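Local coordinates for protein D-ribitol-5-phosphate phosphatase (Bacteroides thetaiotaomicron, PDB 4JB3) that dephosphorylates D-ribitol 5-phosphate and D-ribitol 1-phosphate, and also 5-amino-6-(5-phospho-D-ribitylamino)uracil, as a magnesium-dependent phosphatase of the HAD-like hydrolase superfamily, at residues V36-D41 and L103-E108; K158-Y163 and D176-D181; G66-L71 and K83-L88; L129-P134 and H167-P172. One frame throughout, in Å; residues are numbered along the deposited sequence. Where two conformers were deposited one is given.

Overall arrangement
From the N terminus, the chain leaves the first strand of the parallel sheet, 26-29, and soon enters 36-41, which contact 1 joins to 103-108, closing a long helical excursion. Contact 3, between helices 66-72 and 78-89, is nested within that excursion. Contacts 4 and 2 come after both, and each joins a strand of the sheet to a later segment: contact 4 strand 125-130 to the loop 167-172, contact 2 strand 158-161 to helix 172-182. Their segments alternate along the chain, so they cross, and they touch where Ser162 meets Ser130 and Thr132. Contact 4 also meets contact 3, Leu71 packing on Asn133, which brings the helical part against the end of the sheet.

Contact 1 (V36-D41 and L103-E108); sequences VDIDRD and LGFFNE
Asp39 N donates to Phe105 O at 2.7 Å, the shorter of two backbone bonds that join the segments about Ile38 and Phe106. The other runs from Asn107 N to Asp37 O, 3.2 Å long and nearly straight at 162°. Together they form a single beta bridge, with a CA-H...O contact from Ile38 CA to Phe105 O at 3.2 Å beside them. The type I turn from Leu103 to Phe106 brings the second segment round to the bridge, which ties the start of helix 40-50 to the loop after helix 95-103. Ile38 touches two aromatic rings, one with each branch: CG2 comes in plane to the edge of Phe105, 3.9 Å from its CD1, while Ile38 CD1 approaches Phe106 CE1 obliquely at 3.3 Å. CG1 lies beside the backbone N (chi1 -64°), and the turn at chi2 (-52°) carries CD1 on to the Phe106 ring. With an alanine here, the Phe105 edge and Phe106 CE1 would probably lose their aliphatic partner, opening a gap between them. Ile38 also lies close to the bound sodium ion, and Phe106 close to a bound glycerol. Asp39 is the N-cap of helix 40-50, its OD1 taking the backbone N of Lys42. At the outer side, a water links Asp39 OD2 to Asn107 ND2. The same ND2 reaches Asp37 OD2 at 3.5 Å, amide and carboxylate planes almost perpendicular; this weak bond adds little to the two firm backbone bonds that set the position of the segments.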
loop_
_atom_site.group_PDB
_atom_site.type_symbol
_atom_site.label_atom_id
_atom_site.label_comp_id
_atom_site.label_asym_id
_atom_site.label_seq_id
_atom_site.Cartn_x
_atom_site.Cartn_y
_atom_site.Cartn_z
ATOM N N VAL A 36 -3.727 -5.226 2.414
ATOM C CA VAL A 36 -3.044 -6.277 3.164
ATOM C C VAL A 36 -2.672 -5.742 4.552
ATOM O O VAL A 36 -2.235 -4.595 4.675
ATOM C CB VAL A 36 -1.763 -6.758 2.426
ATOM C CG1 VAL A 36 -1.115 -7.903 3.171
ATOM C CG2 VAL A 36 -2.094 -7.184 0.987
ATOM N N ASP A 37 -2.852 -6.555 5.593
ATOM C CA ASP A 37 -2.489 -6.157 6.957
ATOM C C ASP A 37 -0.990 -5.935 7.098
ATOM O O ASP A 37 -0.190 -6.719 6.576
ATOM C CB ASP A 37 -2.803 -7.259 7.973
ATOM C CG ASP A 37 -4.247 -7.660 8.008
ATOM O OD1 ASP A 37 -5.087 -6.975 7.401
ATOM O OD2 ASP A 37 -4.536 -8.678 8.679
ATOM N N ILE A 38 -0.618 -4.892 7.834
ATOM C CA ILE A 38 0.773 -4.670 8.252
ATOM C C ILE A 38 0.944 -5.140 9.690
ATOM O O ILE A 38 0.091 -4.875 10.538
ATOM C CB ILE A 38 1.136 -3.161 8.218
ATOM C CG1 ILE A 38 1.083 -2.615 6.799
ATOM C CG2 ILE A 38 2.520 -2.909 8.830
ATOM C CD1 ILE A 38 1.874 -3.423 5.836
ATOM N N ASP A 39 2.041 -5.837 9.977
ATOM C CA ASP A 39 2.413 -6.162 11.345
ATOM C C ASP A 39 3.847 -5.690 11.551
ATOM O O ASP A 39 4.800 -6.389 11.187
ATOM C CB ASP A 39 2.301 -7.666 11.598
ATOM C CG ASP A 39 2.494 -8.038 13.067
ATOM O OD1 ASP A 39 3.189 -7.308 13.805
ATOM O OD2 ASP A 39 1.937 -9.072 13.493
ATOM N N ARG A 40 4.001 -4.508 12.142
ATOM C CA ARG A 40 5.328 -3.919 12.311
ATOM C C ARG A 40 6.210 -4.768 13.217
ATOM O O ARG A 40 7.409 -4.858 12.992
ATOM C CB ARG A 40 5.233 -2.499 12.884
ATOM C CG ARG A 40 6.496 -1.663 12.652
ATOM C CD ARG A 40 6.525 -0.400 13.514
ATOM N NE ARG A 40 6.766 -0.713 14.919
ATOM C CZ ARG A 40 7.950 -0.624 15.521
ATOM N NH1 ARG A 40 8.061 -0.938 16.801
ATOM N NH2 ARG A 40 9.020 -0.212 14.855
ATOM N N ASP A 41 5.619 -5.387 14.234
ATOM C CA ASP A 41 6.397 -6.223 15.143
ATOM C C ASP A 41 6.970 -7.435 14.413
ATOM O O ASP A 41 8.100 -7.865 14.689
ATOM C CB ASP A 41 5.555 -6.662 16.340
ATOM C CG ASP A 41 5.400 -5.570 17.378
ATOM O OD1 ASP A 41 6.065 -4.519 17.251
ATOM O OD2 ASP A 41 4.615 -5.765 18.330
ATOM N N LEU A 103 8.867 -8.982 3.422
ATOM C CA LEU A 103 7.564 -9.645 3.452
ATOM C C LEU A 103 7.105 -9.909 4.888
ATOM O O LEU A 103 5.927 -10.205 5.126
ATOM C CB LEU A 103 7.587 -10.928 2.626
ATOM C CG LEU A 103 7.815 -10.687 1.133
ATOM C CD1 LEU A 103 7.779 -11.998 0.371
ATOM C CD2 LEU A 103 6.788 -9.722 0.570
ATOM N N GLY A 104 8.027 -9.774 5.838
ATOM C CA GLY A 104 7.702 -9.861 7.248
ATOM C C GLY A 104 6.715 -8.800 7.696
ATOM O O GLY A 104 6.063 -8.962 8.727
ATOM N N PHE A 105 6.598 -7.717 6.924
ATOM C CA PHE A 105 5.627 -6.669 7.238
ATOM C C PHE A 105 4.192 -7.136 7.071
ATOM O O PHE A 105 3.277 -6.529 7.625
ATOM C CB PHE A 105 5.803 -5.473 6.299
ATOM C CG PHE A 105 6.702 -4.390 6.826
ATOM C CD1 PHE A 105 6.222 -3.450 7.731
ATOM C CD2 PHE A 105 8.006 -4.280 6.379
ATOM C CE1 PHE A 105 7.048 -2.435 8.208
ATOM C CE2 PHE A 105 8.837 -3.273 6.851
ATOM C CZ PHE A 105 8.353 -2.347 7.765
ATOM N N PHE A 106 3.980 -8.184 6.280
ATOM C CA PHE A 106 2.631 -8.493 5.802
ATOM C C PHE A 106 2.050 -9.798 6.299
ATOM O O PHE A 106 2.763 -10.784 6.458
ATOM C CB PHE A 106 2.612 -8.489 4.268
ATOM C CG PHE A 106 3.089 -7.202 3.672
ATOM C CD1 PHE A 106 2.230 -6.130 3.546
ATOM C CD2 PHE A 106 4.396 -7.050 3.249
ATOM C CE1 PHE A 106 2.664 -4.929 2.995
ATOM C CE2 PHE A 106 4.831 -5.851 2.717
ATOM C CZ PHE A 106 3.963 -4.792 2.591
ATOM N N ASN A 107 0.740 -9.796 6.531
ATOM C CA ASN A 107 0.003 -11.039 6.756
ATOM C C ASN A 107 -0.553 -11.480 5.410
ATOM O O ASN A 107 -0.593 -10.683 4.490
ATOM C CB ASN A 107 -1.152 -10.820 7.739
ATOM C CG ASN A 107 -0.679 -10.500 9.141
ATOM O OD1 ASN A 107 0.373 -10.967 9.576
ATOM N ND2 ASN A 107 -1.461 -9.704 9.861
ATOM N N GLU A 108 -0.978 -12.732 5.274
ATOM C CA GLU A 108 -1.615 -13.149 4.025
ATOM C C GLU A 108 -2.864 -12.301 3.792
ATOM O O GLU A 108 -3.504 -11.860 4.748
ATOM C CB GLU A 108 -1.968 -14.638 4.049
ATOM C CG GLU A 108 -0.751 -15.572 3.982
ATOM C CD GLU A 108 -0.085 -15.606 2.612
ATOM O OE1 GLU A 108 -0.570 -14.931 1.678
ATOM O OE2 GLU A 108 0.934 -16.316 2.472
HETATM O O HOH W 1 -3.745 -9.173 5.342
HETATM O O HOH W 2 -0.837 -9.461 12.812
#

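Contact 2 (K158-Y163 and D176-D181); sequences KLYLSY and DFMIKD
A strand and a helix of the Rossmann-like HAD core meet here: strand 158-161 and helix 172-182, which comes after it past the short helix 162-165 and a loop. Strand 158-161 and the helical segment 176-181 run nearly antiparallel, at 155°, their axes 9.8 Å apart. Tyr160 is the centre of the contact. Its hydroxyl donates at 2.6 Å to Asp181 OD2, which accepts with its anti lone pair, while Lys158 NZ reaches the same OD2 at 2.8 Å from the syn side, tilted out of the carboxylate plane. One carboxylate oxygen therefore accepts both a phenol and the ammonium of a salt bridge, a pairing likely to favour the charged form of Asp181. The extended lysine chain lays its CG over one face of the Tyr160 ring. On the opposite face, in the conformer given, sits Met178 CG, 3.7 Å from the ring centroid in a CH-pi contact. That CG stands anti to the backbone N (chi1 -179°) and the chain bends at chi2, which leaves SD farther off, 5.2 Å from the ring centroid on the same side, as a Met-aromatic contact. Phe177 meets Tyr160 edge against edge, with 3.9 Å between their CE1 atoms. Strand 158-161 is outermost in the sheet within this chain and pairs with strand 125-130, whose Tyr127 and Leu129 also touch the Tyr160 side chain.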
loop_
_atom_site.group_PDB
_atom_site.type_symbol
_atom_site.label_atom_id
_atom_site.label_comp_id
_atom_site.label_asym_id
_atom_site.label_seq_id
_atom_site.Cartn_x
_atom_site.Cartn_y
_atom_site.Cartn_z
ATOM N N LYS A 158 -4.568 1.405 -12.458
ATOM C CA LYS A 158 -3.148 1.758 -12.469
ATOM C C LYS A 158 -2.581 1.788 -11.056
ATOM O O LYS A 158 -3.290 2.146 -10.106
ATOM C CB LYS A 158 -2.923 3.118 -13.149
ATOM C CG LYS A 158 -1.449 3.508 -13.276
ATOM C CD LYS A 158 -1.235 4.579 -14.330
ATOM C CE LYS A 158 0.238 4.965 -14.439
ATOM N NZ LYS A 158 0.471 5.882 -15.606
ATOM N N LEU A 159 -1.310 1.405 -10.929
ATOM C CA LEU A 159 -0.561 1.464 -9.678
ATOM C C LEU A 159 0.360 2.683 -9.663
ATOM O O LEU A 159 1.166 2.873 -10.581
ATOM C CB LEU A 159 0.317 0.222 -9.531
ATOM C CG LEU A 159 -0.357 -1.148 -9.530
ATOM C CD1 LEU A 159 0.680 -2.255 -9.452
ATOM C CD2 LEU A 159 -1.240 -1.241 -8.344
ATOM N N TYR A 160 0.256 3.495 -8.620
ATOM C CA TYR A 160 1.186 4.594 -8.407
ATOM C C TYR A 160 2.060 4.233 -7.215
ATOM O O TYR A 160 1.615 4.227 -6.062
ATOM C CB TYR A 160 0.440 5.915 -8.179
ATOM C CG TYR A 160 -0.358 6.341 -9.390
ATOM C CD1 TYR A 160 0.230 7.086 -10.395
ATOM C CD2 TYR A 160 -1.691 5.958 -9.554
ATOM C CE1 TYR A 160 -0.489 7.470 -11.518
ATOM C CE2 TYR A 160 -2.416 6.341 -10.680
ATOM C CZ TYR A 160 -1.813 7.094 -11.651
ATOM O OH TYR A 160 -2.526 7.473 -12.769
ATOM N N LEU A 161 3.321 3.938 -7.514
ATOM C CA LEU A 161 4.249 3.348 -6.547
ATOM C C LEU A 161 5.328 4.355 -6.197
ATOM O O LEU A 161 5.999 4.889 -7.088
ATOM C CB LEU A 161 4.893 2.093 -7.159
ATOM C CG LEU A 161 3.907 1.053 -7.711
ATOM C CD1 LEU A 161 4.650 -0.122 -8.339
ATOM C CD2 LEU A 161 2.991 0.574 -6.595
ATOM N N SER A 162 5.510 4.598 -4.901
ATOM C CA SER A 162 6.467 5.606 -4.440
ATOM C C SER A 162 7.853 5.479 -5.077
ATOM O O SER A 162 8.446 6.479 -5.485
ATOM C CB SER A 162 6.592 5.544 -2.916
ATOM O OG SER A 162 7.075 4.272 -2.516
ATOM N N TYR A 163 8.372 4.258 -5.164
ATOM C CA TYR A 163 9.757 4.066 -5.604
ATOM C C TYR A 163 9.957 4.376 -7.085
ATOM O O TYR A 163 11.089 4.595 -7.535
ATOM C CB TYR A 163 10.273 2.671 -5.235
ATOM C CG TYR A 163 9.693 1.517 -6.017
ATOM C CD1 TYR A 163 10.298 1.072 -7.185
ATOM C CD2 TYR A 163 8.555 0.852 -5.572
ATOM C CE1 TYR A 163 9.774 -0.001 -7.896
ATOM C CE2 TYR A 163 8.034 -0.235 -6.263
ATOM C CZ TYR A 163 8.645 -0.649 -7.422
ATOM O OH TYR A 163 8.135 -1.725 -8.126
ATOM N N ASP A 176 0.159 14.762 -6.217
ATOM C CA ASP A 176 0.100 15.613 -7.400
ATOM C C ASP A 176 0.381 14.838 -8.691
ATOM O O ASP A 176 -0.314 15.029 -9.697
ATOM C CB ASP A 176 1.069 16.788 -7.260
ATOM C CG ASP A 176 0.974 17.758 -8.411
ATOM O OD1 ASP A 176 -0.053 18.467 -8.502
ATOM O OD2 ASP A 176 1.927 17.817 -9.219
ATOM N N PHE A 177 1.383 13.967 -8.672
ATOM C CA PHE A 177 1.672 13.169 -9.855
ATOM C C PHE A 177 0.468 12.328 -10.211
ATOM O O PHE A 177 0.063 12.269 -11.373
ATOM C CB PHE A 177 2.863 12.238 -9.649
ATOM C CG PHE A 177 3.163 11.387 -10.860
ATOM C CD1 PHE A 177 2.557 10.148 -11.035
ATOM C CD2 PHE A 177 4.037 11.842 -11.833
ATOM C CE1 PHE A 177 2.818 9.380 -12.155
ATOM C CE2 PHE A 177 4.304 11.078 -12.957
ATOM C CZ PHE A 177 3.695 9.843 -13.113
ATOM N N MET A 178 -0.099 11.672 -9.207
ATOM C CA MET A 178 -1.224 10.776 -9.425
ATOM C C MET A 178 -2.424 11.530 -9.996
ATOM O O MET A 178 -3.077 11.063 -10.931
ATOM C CB MET A 178 -1.576 10.059 -8.121
ATOM C CG MET A 178 -2.717 9.089 -8.248
ATOM S SD MET A 178 -4.298 9.870 -7.952
ATOM C CE MET A 178 -5.376 8.589 -8.579
ATOM N N ILE A 179 -2.702 12.703 -9.441
ATOM C CA ILE A 179 -3.831 13.502 -9.898
ATOM C C ILE A 179 -3.636 13.929 -11.346
ATOM O O ILE A 179 -4.555 13.850 -12.165
ATOM C CB ILE A 179 -4.024 14.750 -9.016
ATOM C CG1 ILE A 179 -4.507 14.344 -7.625
ATOM C CG2 ILE A 179 -5.013 15.710 -9.660
ATOM C CD1 ILE A 179 -4.451 15.466 -6.614
ATOM N N LYS A 180 -2.429 14.369 -11.672
ATOM C CA LYS A 180 -2.159 14.846 -13.023
ATOM C C LYS A 180 -2.143 13.718 -14.045
ATOM O O LYS A 180 -2.581 13.894 -15.181
ATOM C CB LYS A 180 -0.836 15.603 -13.062
ATOM C CG LYS A 180 -0.894 16.966 -12.406
ATOM C CD LYS A 180 0.425 17.686 -12.575
ATOM C CE LYS A 180 0.249 19.180 -12.382
ATOM N NZ LYS A 180 -0.115 19.532 -10.987
ATOM N N ASP A 181 -1.636 12.557 -13.645
ATOM C CA ASP A 181 -1.532 11.431 -14.566
ATOM C C ASP A 181 -2.881 10.774 -14.817
ATOM O O ASP A 181 -3.171 10.350 -15.933
ATOM C CB ASP A 181 -0.556 10.381 -14.028
ATOM C CG ASP A 181 -0.391 9.211 -14.974
ATOM O OD1 ASP A 181 0.338 9.358 -15.978
ATOM O OD2 ASP A 181 -1.003 8.149 -14.733
#

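Contact 3 (G66-L71 and K83-L88); sequences GIFQEL and KQLGDL
Helices 66-71 and 83-88 run almost exactly antiparallel, 169° between their directions, with their axes 10.7 Å apart; Ile67 and Gln84 make the nearest pair of CA atoms, at 7.5 Å. Ile67 does most of the bridging. Its CG1 stands between the backbone N and the carbonyl carbon (chi1 61°) and carries CD1 across to the second helix. There Ile67 CD1 lies 3.7 Å from Leu85 N, close to the backbone, and 4.0 Å from Leu88 CD1. The other branch, CG2, passes over toward Gln84 and comes 3.4 Å from its OE1. The pair belongs to the all-helical part of the chain between the first and second core strands, the place of the C1 cap in HAD phosphatases, and probably that cap here; it lies away from the annotated metal and nucleophile positions. Deeper in, Phe68 CZ touches Leu85 CD1 at 4.1 Å, the methyl approaching the ring obliquely; Phe47 and Phe81 each meet the Phe68 ring edge-to-face, and Leu85 in turn packs on Phe47 and Leu50 of helix 40-50. On the polar side, the helices are joined through solvent, where one water donates to Glu70 OE1 at 2.7 Å and to Gln84 OE1 at 2.6 Å.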
loop_
_atom_site.group_PDB
_atom_site.type_symbol
_atom_site.label_atom_id
_atom_site.label_comp_id
_atom_site.label_asym_id
_atom_site.label_seq_id
_atom_site.Cartn_x
_atom_site.Cartn_y
_atom_site.Cartn_z
ATOM N N GLY A 66 15.824 7.026 6.571
ATOM C CA GLY A 66 17.132 6.474 6.251
ATOM C C GLY A 66 17.150 5.721 4.931
ATOM O O GLY A 66 16.479 6.118 3.974
ATOM N N ILE A 67 17.895 4.620 4.880
ATOM C CA ILE A 67 18.003 3.857 3.644
ATOM C C ILE A 67 16.680 3.187 3.268
ATOM O O ILE A 67 16.446 2.868 2.098
ATOM C CB ILE A 67 19.144 2.812 3.676
ATOM C CG1 ILE A 67 18.914 1.791 4.800
ATOM C CG2 ILE A 67 20.487 3.496 3.800
ATOM C CD1 ILE A 67 19.856 0.598 4.717
ATOM N N PHE A 68 15.820 2.970 4.256
ATOM C CA PHE A 68 14.493 2.422 3.997
ATOM C C PHE A 68 13.651 3.414 3.208
ATOM O O PHE A 68 12.988 3.028 2.250
ATOM C CB PHE A 68 13.818 2.000 5.311
ATOM C CG PHE A 68 14.480 0.819 5.970
ATOM C CD1 PHE A 68 15.618 0.987 6.751
ATOM C CD2 PHE A 68 13.963 -0.461 5.797
ATOM C CE1 PHE A 68 16.237 -0.110 7.345
ATOM C CE2 PHE A 68 14.571 -1.560 6.391
ATOM C CZ PHE A 68 15.712 -1.380 7.159
ATOM N N GLN A 69 13.701 4.687 3.595
ATOM C CA GLN A 69 13.059 5.746 2.814
ATOM C C GLN A 69 13.670 5.858 1.427
ATOM O O GLN A 69 12.951 5.983 0.429
ATOM C CB GLN A 69 13.177 7.090 3.524
ATOM C CG GLN A 69 12.755 8.278 2.664
ATOM C CD GLN A 69 12.637 9.555 3.464
ATOM O OE1 GLN A 69 13.208 9.675 4.547
ATOM N NE2 GLN A 69 11.877 10.516 2.944
ATOM N N GLU A 70 14.998 5.830 1.360
ATOM C CA GLU A 70 15.673 5.947 0.075
ATOM C C GLU A 70 15.231 4.850 -0.886
ATOM O O GLU A 70 15.014 5.106 -2.073
ATOM C CB GLU A 70 17.202 5.975 0.238
ATOM C CG GLU A 70 17.710 7.290 0.802
ATOM C CD GLU A 70 19.161 7.232 1.222
ATOM O OE1 GLU A 70 19.797 6.184 1.012
ATOM O OE2 GLU A 70 19.665 8.234 1.771
ATOM N N LEU A 71 15.071 3.630 -0.376
ATOM C CA LEU A 71 14.568 2.533 -1.194
ATOM C C LEU A 71 13.145 2.820 -1.658
ATOM O O LEU A 71 12.824 2.675 -2.846
ATOM C CB LEU A 71 14.601 1.219 -0.409
ATOM C CG LEU A 71 13.965 0.021 -1.119
ATOM C CD1 LEU A 71 14.863 -0.419 -2.286
ATOM C CD2 LEU A 71 13.696 -1.114 -0.136
ATOM N N LYS A 83 22.912 -3.944 -0.307
ATOM C CA LYS A 83 24.299 -3.696 0.062
ATOM C C LYS A 83 24.396 -2.858 1.342
ATOM O O LYS A 83 25.120 -3.212 2.278
ATOM C CB LYS A 83 25.019 -3.006 -1.108
ATOM C CG LYS A 83 26.528 -2.962 -0.991
ATOM C CD LYS A 83 27.003 -1.740 -0.241
ATOM C CE LYS A 83 28.518 -1.720 -0.180
ATOM N NZ LYS A 83 29.021 -0.732 0.809
ATOM N N GLN A 84 23.687 -1.736 1.385
ATOM C CA GLN A 84 23.791 -0.859 2.550
ATOM C C GLN A 84 23.170 -1.452 3.816
ATOM O O GLN A 84 23.688 -1.231 4.914
ATOM C CB GLN A 84 23.251 0.542 2.236
ATOM C CG GLN A 84 24.120 1.262 1.204
ATOM C CD GLN A 84 23.706 2.698 0.949
ATOM O OE1 GLN A 84 23.217 3.386 1.841
ATOM N NE2 GLN A 84 23.913 3.160 -0.276
ATOM N N LEU A 85 22.083 -2.211 3.665
ATOM C CA LEU A 85 21.507 -2.937 4.795
ATOM C C LEU A 85 22.505 -3.966 5.319
ATOM O O LEU A 85 22.707 -4.093 6.526
ATOM C CB LEU A 85 20.195 -3.608 4.391
ATOM C CG LEU A 85 19.506 -4.452 5.464
ATOM C CD1 LEU A 85 19.098 -3.577 6.626
ATOM C CD2 LEU A 85 18.286 -5.163 4.867
ATOM N N GLY A 86 23.152 -4.688 4.406
ATOM C CA GLY A 86 24.169 -5.650 4.789
ATOM C C GLY A 86 25.311 -5.014 5.561
ATOM O O GLY A 86 25.839 -5.603 6.506
ATOM N N ASP A 87 25.707 -3.810 5.159
ATOM C CA ASP A 87 26.792 -3.126 5.864
ATOM C C ASP A 87 26.364 -2.800 7.299
ATOM O O ASP A 87 27.168 -2.895 8.226
ATOM C CB ASP A 87 27.195 -1.840 5.137
ATOM C CG ASP A 87 27.865 -2.093 3.798
ATOM O OD1 ASP A 87 28.289 -3.234 3.520
ATOM O OD2 ASP A 87 27.974 -1.125 3.019
ATOM N N LEU A 88 25.100 -2.419 7.475
ATOM C CA LEU A 88 24.554 -2.211 8.816
ATOM C C LEU A 88 24.557 -3.500 9.632
ATOM O O LEU A 88 24.840 -3.484 10.838
ATOM C CB LEU A 88 23.123 -1.674 8.748
ATOM C CG LEU A 88 22.919 -0.222 8.318
ATOM C CD1 LEU A 88 21.445 0.136 8.350
ATOM C CD2 LEU A 88 23.697 0.713 9.217
HETATM O O HOH W 3 22.465 5.878 1.348
#

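Contact 4 (L129-P134 and H167-P172); sequences LSNTNP and HTKPAP
Just past the end of strand 125-130, Asn131 comes nearest to Thr168 of the loop 167-172, their CA atoms 5.6 Å apart. Across this gap the Asn131 amide grips the backbone of Lys169 twice: OD1 accepts from Lys169 N at 2.8 Å, on a lone pair in the carbonyl plane, and ND2 donates to Lys169 O at 3.0 Å, nearly straight at 169°. The same ND2 also bonds Tyr62 O, while His63 ND1 bonds Lys169 O. A leucine at Asn131 would probably leave Lys169 N without its acceptor and Tyr62 O without its donor, with Lys169 O held by His63 alone among the partners named. Thr168 CB packs against Asn131 OD1, 3.4 Å away. The Lys169 chain bends at chi3 (-71°), bringing NZ to Leu129 O at 3.0 Å; a water accepts from Asn131 N and, weakly, from NZ. Lys169 NZ also makes salt bridges to Asp193 and to Asp30, the probable nucleophile and a sodium ligand here, and Ser130 OG bonds the same Asp30. This position is consistent with the motif III lysine of HAD phosphatases; its charge probably steadies the acidic cluster, with Asn131 fixing the backbone from which it reaches.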
loop_
_atom_site.group_PDB
_atom_site.type_symbol
_atom_site.label_atom_id
_atom_site.label_comp_id
_atom_site.label_asym_id
_atom_site.label_seq_id
_atom_site.Cartn_x
_atom_site.Cartn_y
_atom_site.Cartn_z
ATOM N N LEU A 129 -2.224 3.891 -4.588
ATOM C CA LEU A 129 -1.203 4.908 -4.335
ATOM C C LEU A 129 -0.516 4.493 -3.054
ATOM O O LEU A 129 -1.125 4.526 -1.978
ATOM C CB LEU A 129 -1.828 6.301 -4.203
ATOM C CG LEU A 129 -0.897 7.460 -3.831
ATOM C CD1 LEU A 129 0.114 7.731 -4.938
ATOM C CD2 LEU A 129 -1.686 8.731 -3.515
ATOM N N SER A 130 0.741 4.061 -3.157
ATOM C CA SER A 130 1.366 3.419 -2.014
ATOM C C SER A 130 2.850 3.652 -1.882
ATOM O O SER A 130 3.592 3.708 -2.882
ATOM C CB SER A 130 1.096 1.912 -2.052
ATOM O OG SER A 130 1.443 1.316 -0.809
ATOM N N ASN A 131 3.282 3.773 -0.632
ATOM C CA ASN A 131 4.689 3.666 -0.301
ATOM C C ASN A 131 5.092 2.209 -0.322
ATOM O O ASN A 131 4.605 1.393 0.477
ATOM C CB ASN A 131 4.960 4.216 1.093
ATOM C CG ASN A 131 4.782 5.701 1.176
ATOM O OD1 ASN A 131 4.625 6.381 0.162
ATOM N ND2 ASN A 131 4.808 6.224 2.395
ATOM N N THR A 132 5.988 1.878 -1.236
ATOM C CA THR A 132 6.393 0.500 -1.376
ATOM C C THR A 132 7.754 0.419 -2.046
ATOM O O THR A 132 8.440 1.430 -2.195
ATOM C CB THR A 132 5.285 -0.336 -2.095
ATOM O OG1 THR A 132 5.557 -1.736 -1.960
ATOM C CG2 THR A 132 5.160 0.047 -3.564
ATOM N N ASN A 133 8.148 -0.792 -2.427
ATOM C CA ASN A 133 9.483 -1.025 -2.930
ATOM C C ASN A 133 9.489 -2.265 -3.810
ATOM O O ASN A 133 8.521 -3.032 -3.797
ATOM C CB ASN A 133 10.470 -1.116 -1.757
ATOM C CG ASN A 133 10.196 -2.285 -0.856
ATOM O OD1 ASN A 133 10.396 -3.437 -1.240
ATOM N ND2 ASN A 133 9.737 -1.999 0.358
ATOM N N PRO A 134 10.558 -2.455 -4.598
ATOM C CA PRO A 134 10.614 -3.594 -5.522
ATOM C C PRO A 134 10.549 -4.959 -4.856
ATOM O O PRO A 134 10.073 -5.911 -5.489
ATOM C CB PRO A 134 11.969 -3.415 -6.211
ATOM C CG PRO A 134 12.234 -1.955 -6.142
ATOM C CD PRO A 134 11.670 -1.512 -4.821
ATOM N N HIS A 167 9.034 10.011 -4.531
ATOM C CA HIS A 167 8.519 10.624 -3.304
ATOM C C HIS A 167 7.721 9.585 -2.551
ATOM O O HIS A 167 7.138 8.690 -3.168
ATOM C CB HIS A 167 7.565 11.787 -3.626
ATOM C CG HIS A 167 8.165 12.857 -4.479
ATOM N ND1 HIS A 167 8.864 13.923 -3.958
ATOM C CD2 HIS A 167 8.153 13.034 -5.821
ATOM C CE1 HIS A 167 9.271 14.703 -4.944
ATOM N NE2 HIS A 167 8.845 14.190 -6.083
ATOM N N THR A 168 7.669 9.708 -1.225
ATOM C CA THR A 168 6.777 8.892 -0.405
ATOM C C THR A 168 5.694 9.749 0.235
ATOM O O THR A 168 5.958 10.898 0.619
ATOM C CB THR A 168 7.532 8.146 0.716
ATOM O OG1 THR A 168 8.485 9.031 1.323
ATOM C CG2 THR A 168 8.252 6.947 0.157
ATOM N N LYS A 169 4.488 9.191 0.354
ATOM C CA LYS A 169 3.431 9.813 1.152
ATOM C C LYS A 169 4.016 10.023 2.547
ATOM O O LYS A 169 4.735 9.154 3.044
ATOM C CB LYS A 169 2.210 8.891 1.236
ATOM C CG LYS A 169 1.549 8.591 -0.115
ATOM C CD LYS A 169 0.275 7.760 0.095
ATOM C CE LYS A 169 0.660 6.375 0.514
ATOM N NZ LYS A 169 -0.516 5.511 0.741
ATOM N N PRO A 170 3.693 11.148 3.198
ATOM C CA PRO A 170 2.651 12.113 2.834
ATOM C C PRO A 170 3.137 13.295 1.995
ATOM O O PRO A 170 2.498 14.343 2.041
ATOM C CB PRO A 170 2.170 12.601 4.202
ATOM C CG PRO A 170 3.442 12.639 5.009
ATOM C CD PRO A 170 4.256 11.446 4.531
ATOM N N ALA A 171 4.217 13.140 1.238
ATOM C CA ALA A 171 4.667 14.233 0.375
ATOM C C ALA A 171 3.567 14.603 -0.614
ATOM O O ALA A 171 3.033 13.721 -1.301
ATOM C CB ALA A 171 5.926 13.838 -0.373
ATOM N N PRO A 172 3.221 15.898 -0.693
ATOM C CA PRO A 172 2.161 16.311 -1.615
ATOM C C PRO A 172 2.510 15.940 -3.054
ATOM O O PRO A 172 1.603 15.712 -3.853
ATOM C CB PRO A 172 2.127 17.835 -1.458
ATOM C CG PRO A 172 2.696 18.096 -0.107
ATOM C CD PRO A 172 3.729 17.023 0.110
HETATM O O HOH W 4 1.709 3.778 1.858
#